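Local coordinates for endo-beta-1,4-glucanase (Bacillus licheniformis, PDB 2JEN), which hydrolyses the beta-1,4-linked glucan backbone of xyloglucan, as a family 12 glycoside hydrolase active in the breakdown of plant cell-wall polysaccharide, at residues Lys87-Ile92 with Ala135-Leu140; Ala155-Leu160 with Gly241-Gly246. The protein carries 1 engineered substitution. All blocks are in the same frame, centred on the assembly; numbering follows the deposited sequence.

Interaction 1: Lys87-Ile92 with Ala135-Leu140; sequences KAYPSI and AYDIWL. With GLC (alpha-D-glucopyranose), chain B.
Y89 reaches over to A135 and D137 in the glycan cleft of the family 12 fold, a beta sandwich of the concanavalin clan. Segment 87-92 leads into strand 91-95, and segment 135-140 lies within strand 131-141. Both strands pair with strand 234-244, and Y89 packs on E239 and E243 of that strand. Chi1 of -179° sets the ring beside its own carbonyl carbon and carries the hydroxyl to strand 131-141. Its hydroxyl OH donates to A135 O at 2.8 Å. The C=O...donor angle is 144°, and the donor sits somewhat out of the carbonyl plane. The acceptor lies at the ring edge, near the ring plane. Y89 OH also packs on D137 CB at 3.3 Å. The D137 carboxylate stands almost square to the tyrosine ring, the two planes being 84° apart.

The glucose of chain B lies over one face of the Y89 ring, where its C6 is 3.7 Å from Y89 CG. S91 CB covers the opposite face near the rim, and S91 OG bonds to Y89 O at 2.7 Å. The ring is thus held on both faces and at its tip. A phenylalanine here would probably leave A135 O without its hydroxyl donor and remove the one hydrogen bond between the ring and segment 135-140.

D137 turns its carboxylate to the same sugar, with D137 OD2 3.2 Å from C5 of the glucose. D137 CG in turn lies over one face of the W139 indole, toward its rim. W197 and W98 meet the same indole edge-to-face. The indole presents its own edge to the glucose, with W139 CH2 3.3 Å from sugar O3.

Interaction 2: Ala155-Leu160 with Gly241-Gly246; sequences AIMIWL and GTEVFG. Engineered in segment 155-160: A155 (natural residue Glu). With GLC (alpha-D-glucopyranose), chain B; GLC (alpha-D-glucopyranose), chain C; XYS (alpha-D-xylopyranose), chain D.
M157 and E243 approach from opposite directions, and their ends make the tight part of this contact. The M157 chain bends at its last torsion (chi3 80°), which brings CE to 3.5 Å from E243 OE1. The E243 carboxylate is gripped by two sugars. O3 of the chain C glucose donates to E243 OE1 at 2.6 Å, and O6 of the chain B glucose donates to E243 OE2 at 2.8 Å. N133 ND2 adds a bond to OE1, so this buried oxygen has two donors.

The other side is looser. W159 CZ2 comes only to 4.1 Å from E243 OE1. W159 and F245 meet through the glycan instead: each presents a ring edge to O2 of the chain C glucose, F245 CZ at 3.5 Å. One face of F245 carries the xylose, whose C5 is 3.6 Å from F245 CD2. F245 and G246 form a classic beta bulge opposite T131.

A155, an engineered residue (natural Glu), begins the segment without touching 241-246. Strand 131-141 runs between strands 154-163 and 234-244 and pairs with both, while I156 and I158 pack on helix 215-225.

Interactions 1 and 2 are neighbouring parts of one sugar-binding cleft, with centres about 6 Å apart. Both touch the chain B glucose, which W53 and W197 also bond through NE1. Strands 131-141 and 154-163 lie side by side, and I138 N to I156 O, 2.8 Å, is a probable backbone hydrogen bond between them. Next to it D137 OD1 packs on M157 CG at 3.6 Å, and both side chains also touch the chain B glucose. K87 NZ probably bonds to F245 O at 2.8 Å. That ties 87-92 to 241-246, where the F245 ring packs against the xylose and the chain C glucose.

Interaction 1: Lys87-Ile92 with Ala135-Leu140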
ATOM      1  N   LYS A  87      10.191  19.988  -0.961  1.00  9.22           N
ATOM      2  CA  LYS A  87       9.194  19.179  -0.281  1.00  9.16           C
ATOM      3  C   LYS A  87       9.777  18.346   0.846  1.00  9.66           C
ATOM      4  O   LYS A  87       9.108  18.101   1.853  1.00  9.82           O
ATOM      5  CB  LYS A  87       8.479  18.241  -1.244  1.00  9.78           C
ATOM      6  CG  LYS A  87       7.873  18.936  -2.489  1.00  9.60           C
ATOM      7  CD  LYS A  87       7.067  20.177  -2.168  1.00 10.40           C
ATOM      8  CE  LYS A  87       6.408  20.814  -3.412  1.00 10.79           C
ATOM      9  NZ  LYS A  87       7.435  21.357  -4.382  1.00 10.95           N
ATOM     10  N   ALA A  88      11.012  17.895   0.650  1.00  9.32           N
ATOM     11  CA  ALA A  88      11.603  16.895   1.525  1.00  8.31           C
ATOM     12  C   ALA A  88      13.117  16.915   1.374  1.00  9.06           C
ATOM     13  O   ALA A  88      13.632  17.348   0.325  1.00  9.76           O
ATOM     14  CB  ALA A  88      11.047  15.490   1.154  1.00 10.39           C
ATOM     15  N   TYR A  89      13.813  16.430   2.412  1.00  8.82           N
ATOM     16  CA  TYR A  89      15.255  16.245   2.374  1.00  8.71           C
ATOM     17  C   TYR A  89      15.576  14.918   3.063  1.00  8.32           C
ATOM     18  O   TYR A  89      16.204  14.888   4.128  1.00  9.04           O
ATOM     19  CB  TYR A  89      15.947  17.413   3.057  1.00  9.16           C
ATOM     20  CG  TYR A  89      17.477  17.388   3.076  1.00 10.01           C
ATOM     21  CD1 TYR A  89      18.230  17.318   1.901  1.00 10.11           C
ATOM     22  CD2 TYR A  89      18.178  17.397   4.265  1.00  9.15           C
ATOM     23  CE1 TYR A  89      19.620  17.358   1.911  1.00 10.24           C
ATOM     24  CE2 TYR A  89      19.564  17.422   4.294  1.00 10.27           C
ATOM     25  CZ  TYR A  89      20.278  17.327   3.117  1.00  9.14           C
ATOM     26  OH  TYR A  89      21.649  17.389   3.175  1.00 10.52           O
ATOM     27  N   PRO A  90      15.148  13.806   2.458  1.00  8.77           N
ATOM     28  CA  PRO A  90      15.630  12.514   2.968  1.00  8.30           C
ATOM     29  C   PRO A  90      17.156  12.558   2.959  1.00  8.39           C
ATOM     30  O   PRO A  90      17.769  13.068   2.012  1.00  9.17           O
ATOM     31  CB  PRO A  90      15.079  11.489   1.951  1.00  9.11           C
ATOM     32  CG  PRO A  90      14.847  12.322   0.678  1.00  8.51           C
ATOM     33  CD  PRO A  90      14.405  13.680   1.200  1.00  8.81           C
ATOM     34  N   SER A  91      17.768  12.044   4.017  1.00  8.22           N
ATOM     35  CA  SER A  91      19.149  12.348   4.286  1.00  9.17           C
ATOM     36  C   SER A  91      19.725  11.431   5.330  1.00  9.08           C
ATOM     37  O   SER A  91      19.000  10.749   6.065  1.00 10.13           O
ATOM     38  CB  SER A  91      19.251  13.796   4.758  1.00 10.39           C
ATOM     39  OG  SER A  91      18.262  14.073   5.737  1.00 10.03           O
ATOM     40  N   ILE A  92      21.063  11.400   5.370  1.00  9.24           N
ATOM     41  CA  ILE A  92      21.809  10.879   6.507  1.00  9.90           C
ATOM     42  C   ILE A  92      22.253  12.046   7.364  1.00  9.34           C
ATOM     43  O   ILE A  92      22.790  13.013   6.839  1.00 10.41           O
ATOM     44  CB  ILE A  92      23.035  10.059   6.072  1.00  9.38           C
ATOM     45  CG1 ILE A  92      22.626   8.943   5.126  1.00 11.44           C
ATOM     46  CG2 ILE A  92      23.781   9.546   7.302  1.00 11.60           C
ATOM     47  CD1 ILE A  92      23.838   8.261   4.406  1.00 13.33           C
ATOM     48  N   ALA A 135      23.004  16.834  -1.978  1.00  9.47           N
ATOM     49  CA  ALA A 135      23.705  17.908  -1.305  1.00 10.16           C
ATOM     50  C   ALA A 135      24.035  17.594   0.140  1.00 10.42           C
ATOM     51  O   ALA A 135      23.183  17.054   0.873  1.00 10.63           O
ATOM     52  CB  ALA A 135      22.892  19.211  -1.353  1.00 11.64           C
ATOM     53  N   TYR A 136      25.240  17.986   0.566  1.00 10.05           N
ATOM     54  CA  TYR A 136      25.541  18.112   1.962  1.00  9.84           C
ATOM     55  C   TYR A 136      24.832  19.322   2.528  1.00 10.66           C
ATOM     56  O   TYR A 136      24.717  20.349   1.843  1.00 10.79           O
ATOM     57  CB  TYR A 136      27.022  18.293   2.222  1.00 11.17           C
ATOM     58  CG  TYR A 136      27.831  17.032   2.081  1.00 10.48           C
ATOM     59  CD1 TYR A 136      27.956  16.141   3.136  1.00 10.62           C
ATOM     60  CD2 TYR A 136      28.461  16.692   0.869  1.00 11.33           C
ATOM     61  CE1 TYR A 136      28.670  14.978   3.003  1.00 12.15           C
ATOM     62  CE2 TYR A 136      29.173  15.516   0.729  1.00 11.56           C
ATOM     63  CZ  TYR A 136      29.299  14.653   1.812  1.00 10.79           C
ATOM     64  OH  TYR A 136      30.037  13.479   1.690  1.00 14.69           O
ATOM     65  N   ASP A 137      24.410  19.212   3.774  1.00 10.30           N
ATOM     66  CA  ASP A 137      23.843  20.327   4.555  1.00 11.46           C
ATOM     67  C   ASP A 137      24.551  20.342   5.885  1.00 11.49           C
ATOM     68  O   ASP A 137      24.518  19.346   6.633  1.00 12.25           O
ATOM     69  CB  ASP A 137      22.333  20.157   4.743  1.00 12.36           C
ATOM     70  CG  ASP A 137      21.581  21.438   5.005  1.00 16.63           C
ATOM     71  OD1 ASP A 137      21.998  22.538   4.594  1.00 18.19           O
ATOM     72  OD2 ASP A 137      20.497  21.364   5.568  1.00 18.07           O
ATOM     73  N   ILE A 138      25.308  21.414   6.132  1.00 12.42           N
ATOM     74  CA  ILE A 138      26.125  21.554   7.317  1.00 12.02           C
ATOM     75  C   ILE A 138      25.551  22.690   8.148  1.00 11.12           C
ATOM     76  O   ILE A 138      25.367  23.797   7.647  1.00 11.94           O
ATOM     77  CB  ILE A 138      27.581  21.855   6.919  1.00 12.50           C
ATOM     78  CG1 ILE A 138      28.180  20.744   6.041  1.00 13.82           C
ATOM     79  CG2 ILE A 138      28.458  22.118   8.151  1.00 13.74           C
ATOM     80  CD1 ILE A 138      28.592  21.145   4.678  1.00 15.68           C
ATOM     81  N   TRP A 139      25.210  22.412   9.407  1.00 11.04           N
ATOM     82  CA  TRP A 139      24.580  23.371  10.287  1.00 11.18           C
ATOM     83  C   TRP A 139      25.576  23.897  11.294  1.00 12.54           C
ATOM     84  O   TRP A 139      26.372  23.126  11.839  1.00 12.62           O
ATOM     85  CB  TRP A 139      23.422  22.744  11.038  1.00 12.37           C
ATOM     86  CG  TRP A 139      22.266  22.386  10.201  1.00 12.06           C
ATOM     87  CD1 TRP A 139      21.804  21.121   9.904  1.00 12.88           C
ATOM     88  CD2 TRP A 139      21.366  23.308   9.576  1.00 12.30           C
ATOM     89  NE1 TRP A 139      20.682  21.221   9.118  1.00 13.75           N
ATOM     90  CE2 TRP A 139      20.391  22.558   8.913  1.00 12.96           C
ATOM     91  CE3 TRP A 139      21.289  24.699   9.520  1.00 12.36           C
ATOM     92  CZ2 TRP A 139      19.367  23.147   8.223  1.00 13.16           C
ATOM     93  CZ3 TRP A 139      20.260  25.273   8.843  1.00 12.74           C
ATOM     94  CH2 TRP A 139      19.304  24.516   8.204  1.00 12.45           C
ATOM     95  N   LEU A 140      25.510  25.212  11.541  1.00 12.62           N
ATOM     96  CA  LEU A 140      26.344  25.856  12.546  1.00 12.67           C
ATOM     97  C   LEU A 140      25.483  26.650  13.514  1.00 12.74           C
ATOM     98  O   LEU A 140      24.405  27.135  13.173  1.00 13.05           O
ATOM     99  CB  LEU A 140      27.389  26.774  11.884  1.00 12.74           C
ATOM    100  CG  LEU A 140      28.340  26.101  10.900  1.00 13.30           C
ATOM    101  CD1 LEU A 140      27.877  26.136   9.461  1.00 15.40           C
ATOM    102  CD2 LEU A 140      29.759  26.697  11.054  1.00 15.85           C
TER
HETATM  103  C1  GLC B   1      18.827  24.549   3.121  0.50 21.68           C
HETATM  104  C2  GLC B   1      17.850  25.286   4.034  0.50 21.90           C
HETATM  105  C3  GLC B   1      17.617  24.448   5.263  0.50 20.63           C
HETATM  106  C4  GLC B   1      16.994  23.123   4.835  0.50 19.70           C
HETATM  107  C5  GLC B   1      18.016  22.478   3.889  0.50 19.02           C
HETATM  108  C6  GLC B   1      17.677  21.042   3.473  0.50 17.83           C
HETATM  109  O1  GLC B   1      19.161  25.279   1.974  0.50 25.97           O
HETATM  110  O2  GLC B   1      18.290  26.534   4.520  0.50 21.91           O
HETATM  111  O3  GLC B   1      16.849  25.276   6.137  0.50 21.86           O
HETATM  112  O4  GLC B   1      16.822  22.272   5.947  0.50 17.91           O
HETATM  113  O5  GLC B   1      18.194  23.324   2.762  0.50 21.15           O
HETATM  114  O6  GLC B   1      16.390  20.951   2.901  0.50 14.49           O

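Interaction 2: Ala155-Leu160 with Gly241-Gly246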
ATOM      1  N   ALA A 155      23.927  27.836   7.529  1.00 12.37           N
ATOM      2  CA  ALA A 155      23.910  26.601   6.786  1.00 11.96           C
ATOM      3  C   ALA A 155      24.909  26.688   5.653  1.00 11.35           C
ATOM      4  O   ALA A 155      24.954  27.712   4.947  1.00 12.25           O
ATOM      5  CB  ALA A 155      22.534  26.310   6.217  1.00 13.15           C
ATOM      6  N   ILE A 156      25.663  25.604   5.434  1.00 11.05           N
ATOM      7  CA  ILE A 156      26.500  25.453   4.266  1.00 11.19           C
ATOM      8  C   ILE A 156      25.991  24.250   3.480  1.00 10.48           C
ATOM      9  O   ILE A 156      25.801  23.191   4.067  1.00 11.45           O
ATOM     10  CB  ILE A 156      27.959  25.258   4.655  1.00 11.70           C
ATOM     11  CG1 ILE A 156      28.465  26.445   5.454  1.00 13.11           C
ATOM     12  CG2 ILE A 156      28.811  24.964   3.424  1.00 13.33           C
ATOM     13  CD1 ILE A 156      29.871  26.148   6.095  1.00 14.11           C
ATOM     14  N   MET A 157      25.735  24.426   2.201  1.00 11.05           N
ATOM     15  CA  MET A 157      25.315  23.346   1.341  1.00 11.08           C
ATOM     16  C   MET A 157      26.380  23.073   0.290  1.00 11.40           C
ATOM     17  O   MET A 157      26.986  24.002  -0.268  1.00 13.01           O
ATOM     18  CB  MET A 157      24.025  23.696   0.627  1.00 11.48           C
ATOM     19  CG  MET A 157      22.923  24.101   1.532  1.00 11.76           C
ATOM     20  SD  MET A 157      21.340  24.031   0.698  1.00 15.27           S
ATOM     21  CE  MET A 157      20.980  22.263   0.773  1.00 16.85           C
ATOM     22  N   ILE A 158      26.611  21.813  -0.011  1.00 10.81           N
ATOM     23  CA  ILE A 158      27.574  21.393  -1.020  1.00 11.03           C
ATOM     24  C   ILE A 158      26.858  20.437  -1.934  1.00 10.26           C
ATOM     25  O   ILE A 158      26.632  19.269  -1.564  1.00 10.92           O
ATOM     26  CB  ILE A 158      28.858  20.804  -0.410  1.00 11.83           C
ATOM     27  CG1 ILE A 158      29.480  21.733   0.638  1.00 12.16           C
ATOM     28  CG2 ILE A 158      29.844  20.446  -1.541  1.00 12.56           C
ATOM     29  CD1 ILE A 158      30.660  21.189   1.364  1.00 13.64           C
ATOM     30  N   TRP A 159      26.485  20.906  -3.106  1.00 10.69           N
ATOM     31  CA  TRP A 159      25.683  20.140  -4.044  1.00  9.91           C
ATOM     32  C   TRP A 159      26.573  19.353  -5.007  1.00 10.47           C
ATOM     33  O   TRP A 159      27.337  19.933  -5.791  1.00 12.22           O
ATOM     34  CB  TRP A 159      24.739  21.005  -4.886  1.00 11.06           C
ATOM     35  CG  TRP A 159      23.738  21.853  -4.162  1.00 11.09           C
ATOM     36  CD1 TRP A 159      23.815  22.394  -2.907  1.00 11.94           C
ATOM     37  CD2 TRP A 159      22.528  22.336  -4.736  1.00 10.24           C
ATOM     38  NE1 TRP A 159      22.689  23.152  -2.655  1.00 12.45           N
ATOM     39  CE2 TRP A 159      21.895  23.137  -3.772  1.00 11.54           C
ATOM     40  CE3 TRP A 159      21.923  22.166  -5.967  1.00 11.28           C
ATOM     41  CZ2 TRP A 159      20.674  23.771  -4.008  1.00 12.34           C
ATOM     42  CZ3 TRP A 159      20.690  22.796  -6.197  1.00 12.05           C
ATOM     43  CH2 TRP A 159      20.105  23.600  -5.213  1.00 11.63           C
ATOM     44  N   LEU A 160      26.471  18.032  -4.943  1.00 10.58           N
ATOM     45  CA  LEU A 160      27.147  17.135  -5.864  1.00 10.85           C
ATOM     46  C   LEU A 160      26.309  16.842  -7.086  1.00 11.88           C
ATOM     47  O   LEU A 160      26.837  16.389  -8.099  1.00 12.24           O
ATOM     48  CB  LEU A 160      27.523  15.851  -5.154  1.00 10.97           C
ATOM     49  CG  LEU A 160      28.444  15.967  -3.954  1.00 11.09           C
ATOM     50  CD1 LEU A 160      28.816  14.587  -3.392  1.00 12.71           C
ATOM     51  CD2 LEU A 160      29.703  16.819  -4.217  1.00 13.76           C
ATOM     52  N   GLY A 241      21.931  14.482   1.679  1.00  9.27           N
ATOM     53  CA  GLY A 241      20.658  13.972   1.207  1.00  9.95           C
ATOM     54  C   GLY A 241      20.244  14.571  -0.089  1.00  9.22           C
ATOM     55  O   GLY A 241      21.078  15.171  -0.793  1.00 10.89           O
ATOM     56  N   THR A 242      18.992  14.337  -0.467  1.00  8.57           N
ATOM     57  CA  THR A 242      18.449  14.858  -1.712  1.00  9.07           C
ATOM     58  C   THR A 242      17.307  15.792  -1.392  1.00  9.17           C
ATOM     59  O   THR A 242      16.270  15.351  -0.930  1.00  9.93           O
ATOM     60  CB  THR A 242      17.978  13.739  -2.643  1.00  9.13           C
ATOM     61  OG1 THR A 242      16.989  12.961  -1.959  1.00  9.73           O
ATOM     62  CG2 THR A 242      19.090  12.795  -3.085  1.00  9.82           C
ATOM     63  N   GLU A 243      17.433  17.084  -1.687  1.00  9.49           N
ATOM     64  CA  GLU A 243      16.251  17.952  -1.643  1.00  9.54           C
ATOM     65  C   GLU A 243      15.439  17.634  -2.861  1.00  8.93           C
ATOM     66  O   GLU A 243      15.960  17.615  -3.983  1.00 10.46           O
ATOM     67  CB  GLU A 243      16.605  19.434  -1.665  1.00 10.00           C
ATOM     68  CG  GLU A 243      17.371  19.925  -0.443  1.00 10.08           C
ATOM     69  CD  GLU A 243      17.576  21.419  -0.432  1.00 11.54           C
ATOM     70  OE1 GLU A 243      18.245  21.940  -1.323  1.00 12.89           O
ATOM     71  OE2 GLU A 243      17.051  22.084   0.481  1.00 14.18           O
ATOM     72  N   VAL A 244      14.151  17.330  -2.668  1.00  9.14           N
ATOM     73  CA  VAL A 244      13.274  17.004  -3.767  1.00  8.51           C
ATOM     74  C   VAL A 244      12.207  18.084  -3.873  1.00  9.20           C
ATOM     75  O   VAL A 244      11.538  18.419  -2.887  1.00  9.97           O
ATOM     76  CB  VAL A 244      12.594  15.638  -3.614  1.00  9.42           C
ATOM     77  CG1 VAL A 244      11.703  15.388  -4.864  1.00 10.93           C
ATOM     78  CG2 VAL A 244      13.644  14.523  -3.413  1.00 10.85           C
ATOM     79  N   PHE A 245      12.103  18.677  -5.072  1.00  9.49           N
ATOM     80  CA  PHE A 245      11.128  19.668  -5.410  1.00 10.05           C
ATOM     81  C   PHE A 245       9.919  19.005  -6.070  1.00  9.68           C
ATOM     82  O   PHE A 245       8.761  19.343  -5.805  1.00 10.30           O
ATOM     83  CB  PHE A 245      11.752  20.710  -6.322  1.00  9.97           C
ATOM     84  CG  PHE A 245      12.924  21.420  -5.725  1.00 10.69           C
ATOM     85  CD1 PHE A 245      14.193  20.842  -5.765  1.00 11.51           C
ATOM     86  CD2 PHE A 245      12.774  22.641  -5.108  1.00 11.82           C
ATOM     87  CE1 PHE A 245      15.292  21.493  -5.194  1.00 12.60           C
ATOM     88  CE2 PHE A 245      13.899  23.313  -4.571  1.00 13.50           C
ATOM     89  CZ  PHE A 245      15.142  22.730  -4.623  1.00 13.30           C
ATOM     90  N   GLY A 246      10.188  18.036  -6.931  1.00  9.59           N
ATOM     91  CA  GLY A 246       9.127  17.240  -7.535  1.00 10.22           C
ATOM     92  C   GLY A 246       9.693  16.068  -8.282  1.00  9.47           C
ATOM     93  O   GLY A 246      10.870  16.088  -8.666  1.00 10.54           O
TER
HETATM   94  C1  GLC B   1      18.827  24.549   3.121  0.50 21.68           C
HETATM   95  C2  GLC B   1      17.850  25.286   4.034  0.50 21.90           C
HETATM   96  C3  GLC B   1      17.617  24.448   5.263  0.50 20.63           C
HETATM   97  C4  GLC B   1      16.994  23.123   4.835  0.50 19.70           C
HETATM   98  C5  GLC B   1      18.016  22.478   3.889  0.50 19.02           C
HETATM   99  C6  GLC B   1      17.677  21.042   3.473  0.50 17.83           C
HETATM  100  O1  GLC B   1      19.161  25.279   1.974  0.50 25.97           O
HETATM  101  O2  GLC B   1      18.290  26.534   4.520  0.50 21.91           O
HETATM  102  O3  GLC B   1      16.849  25.276   6.137  0.50 21.86           O
HETATM  103  O4  GLC B   1      16.822  22.272   5.947  0.50 17.91           O
HETATM  104  O5  GLC B   1      18.194  23.324   2.762  0.50 21.15           O
HETATM  105  O6  GLC B   1      16.390  20.951   2.901  0.50 14.49           O
HETATM  106  C1  GLC C   2      15.861  26.791  -2.497  1.00 16.65           C
HETATM  107  C2  GLC C   2      17.149  26.004  -2.438  1.00 14.05           C
HETATM  108  C3  GLC C   2      17.161  25.038  -1.278  1.00 15.37           C
HETATM  109  C4  GLC C   2      16.724  25.697   0.032  1.00 16.78           C
HETATM  110  C5  GLC C   2      15.445  26.513  -0.218  1.00 17.30           C
HETATM  111  C6  GLC C   2      15.054  27.292   1.034  1.00 20.87           C
HETATM  112  O2  GLC C   2      17.289  25.263  -3.631  1.00 15.17           O
HETATM  113  O3  GLC C   2      18.466  24.541  -1.126  1.00 15.22           O
HETATM  114  O4  GLC C   2      16.551  24.702   1.041  1.00 17.82           O
HETATM  115  O5  GLC C   2      15.676  27.449  -1.246  1.00 17.36           O
HETATM  116  O6  GLC C   2      13.713  27.762   0.888  1.00 22.66           O
HETATM  117  C1  XYS D   4      14.858  26.510  -8.002  1.00 18.15           C
HETATM  118  C2  XYS D   4      14.473  26.842  -9.421  1.00 18.84           C
HETATM  119  C3  XYS D   4      13.162  26.173  -9.773  1.00 20.63           C
HETATM  120  C4  XYS D   4      13.280  24.683  -9.502  1.00 18.01           C
HETATM  121  C5  XYS D   4      13.714  24.502  -8.060  1.00 16.06           C
HETATM  122  O2  XYS D   4      14.375  28.262  -9.589  1.00 24.14           O
HETATM  123  O3  XYS D   4      12.814  26.418 -11.130  1.00 23.51           O
HETATM  124  O4  XYS D   4      11.995  24.099  -9.649  1.00 22.13           O
HETATM  125  O5  XYS D   4      14.967  25.133  -7.802  1.00 16.30           O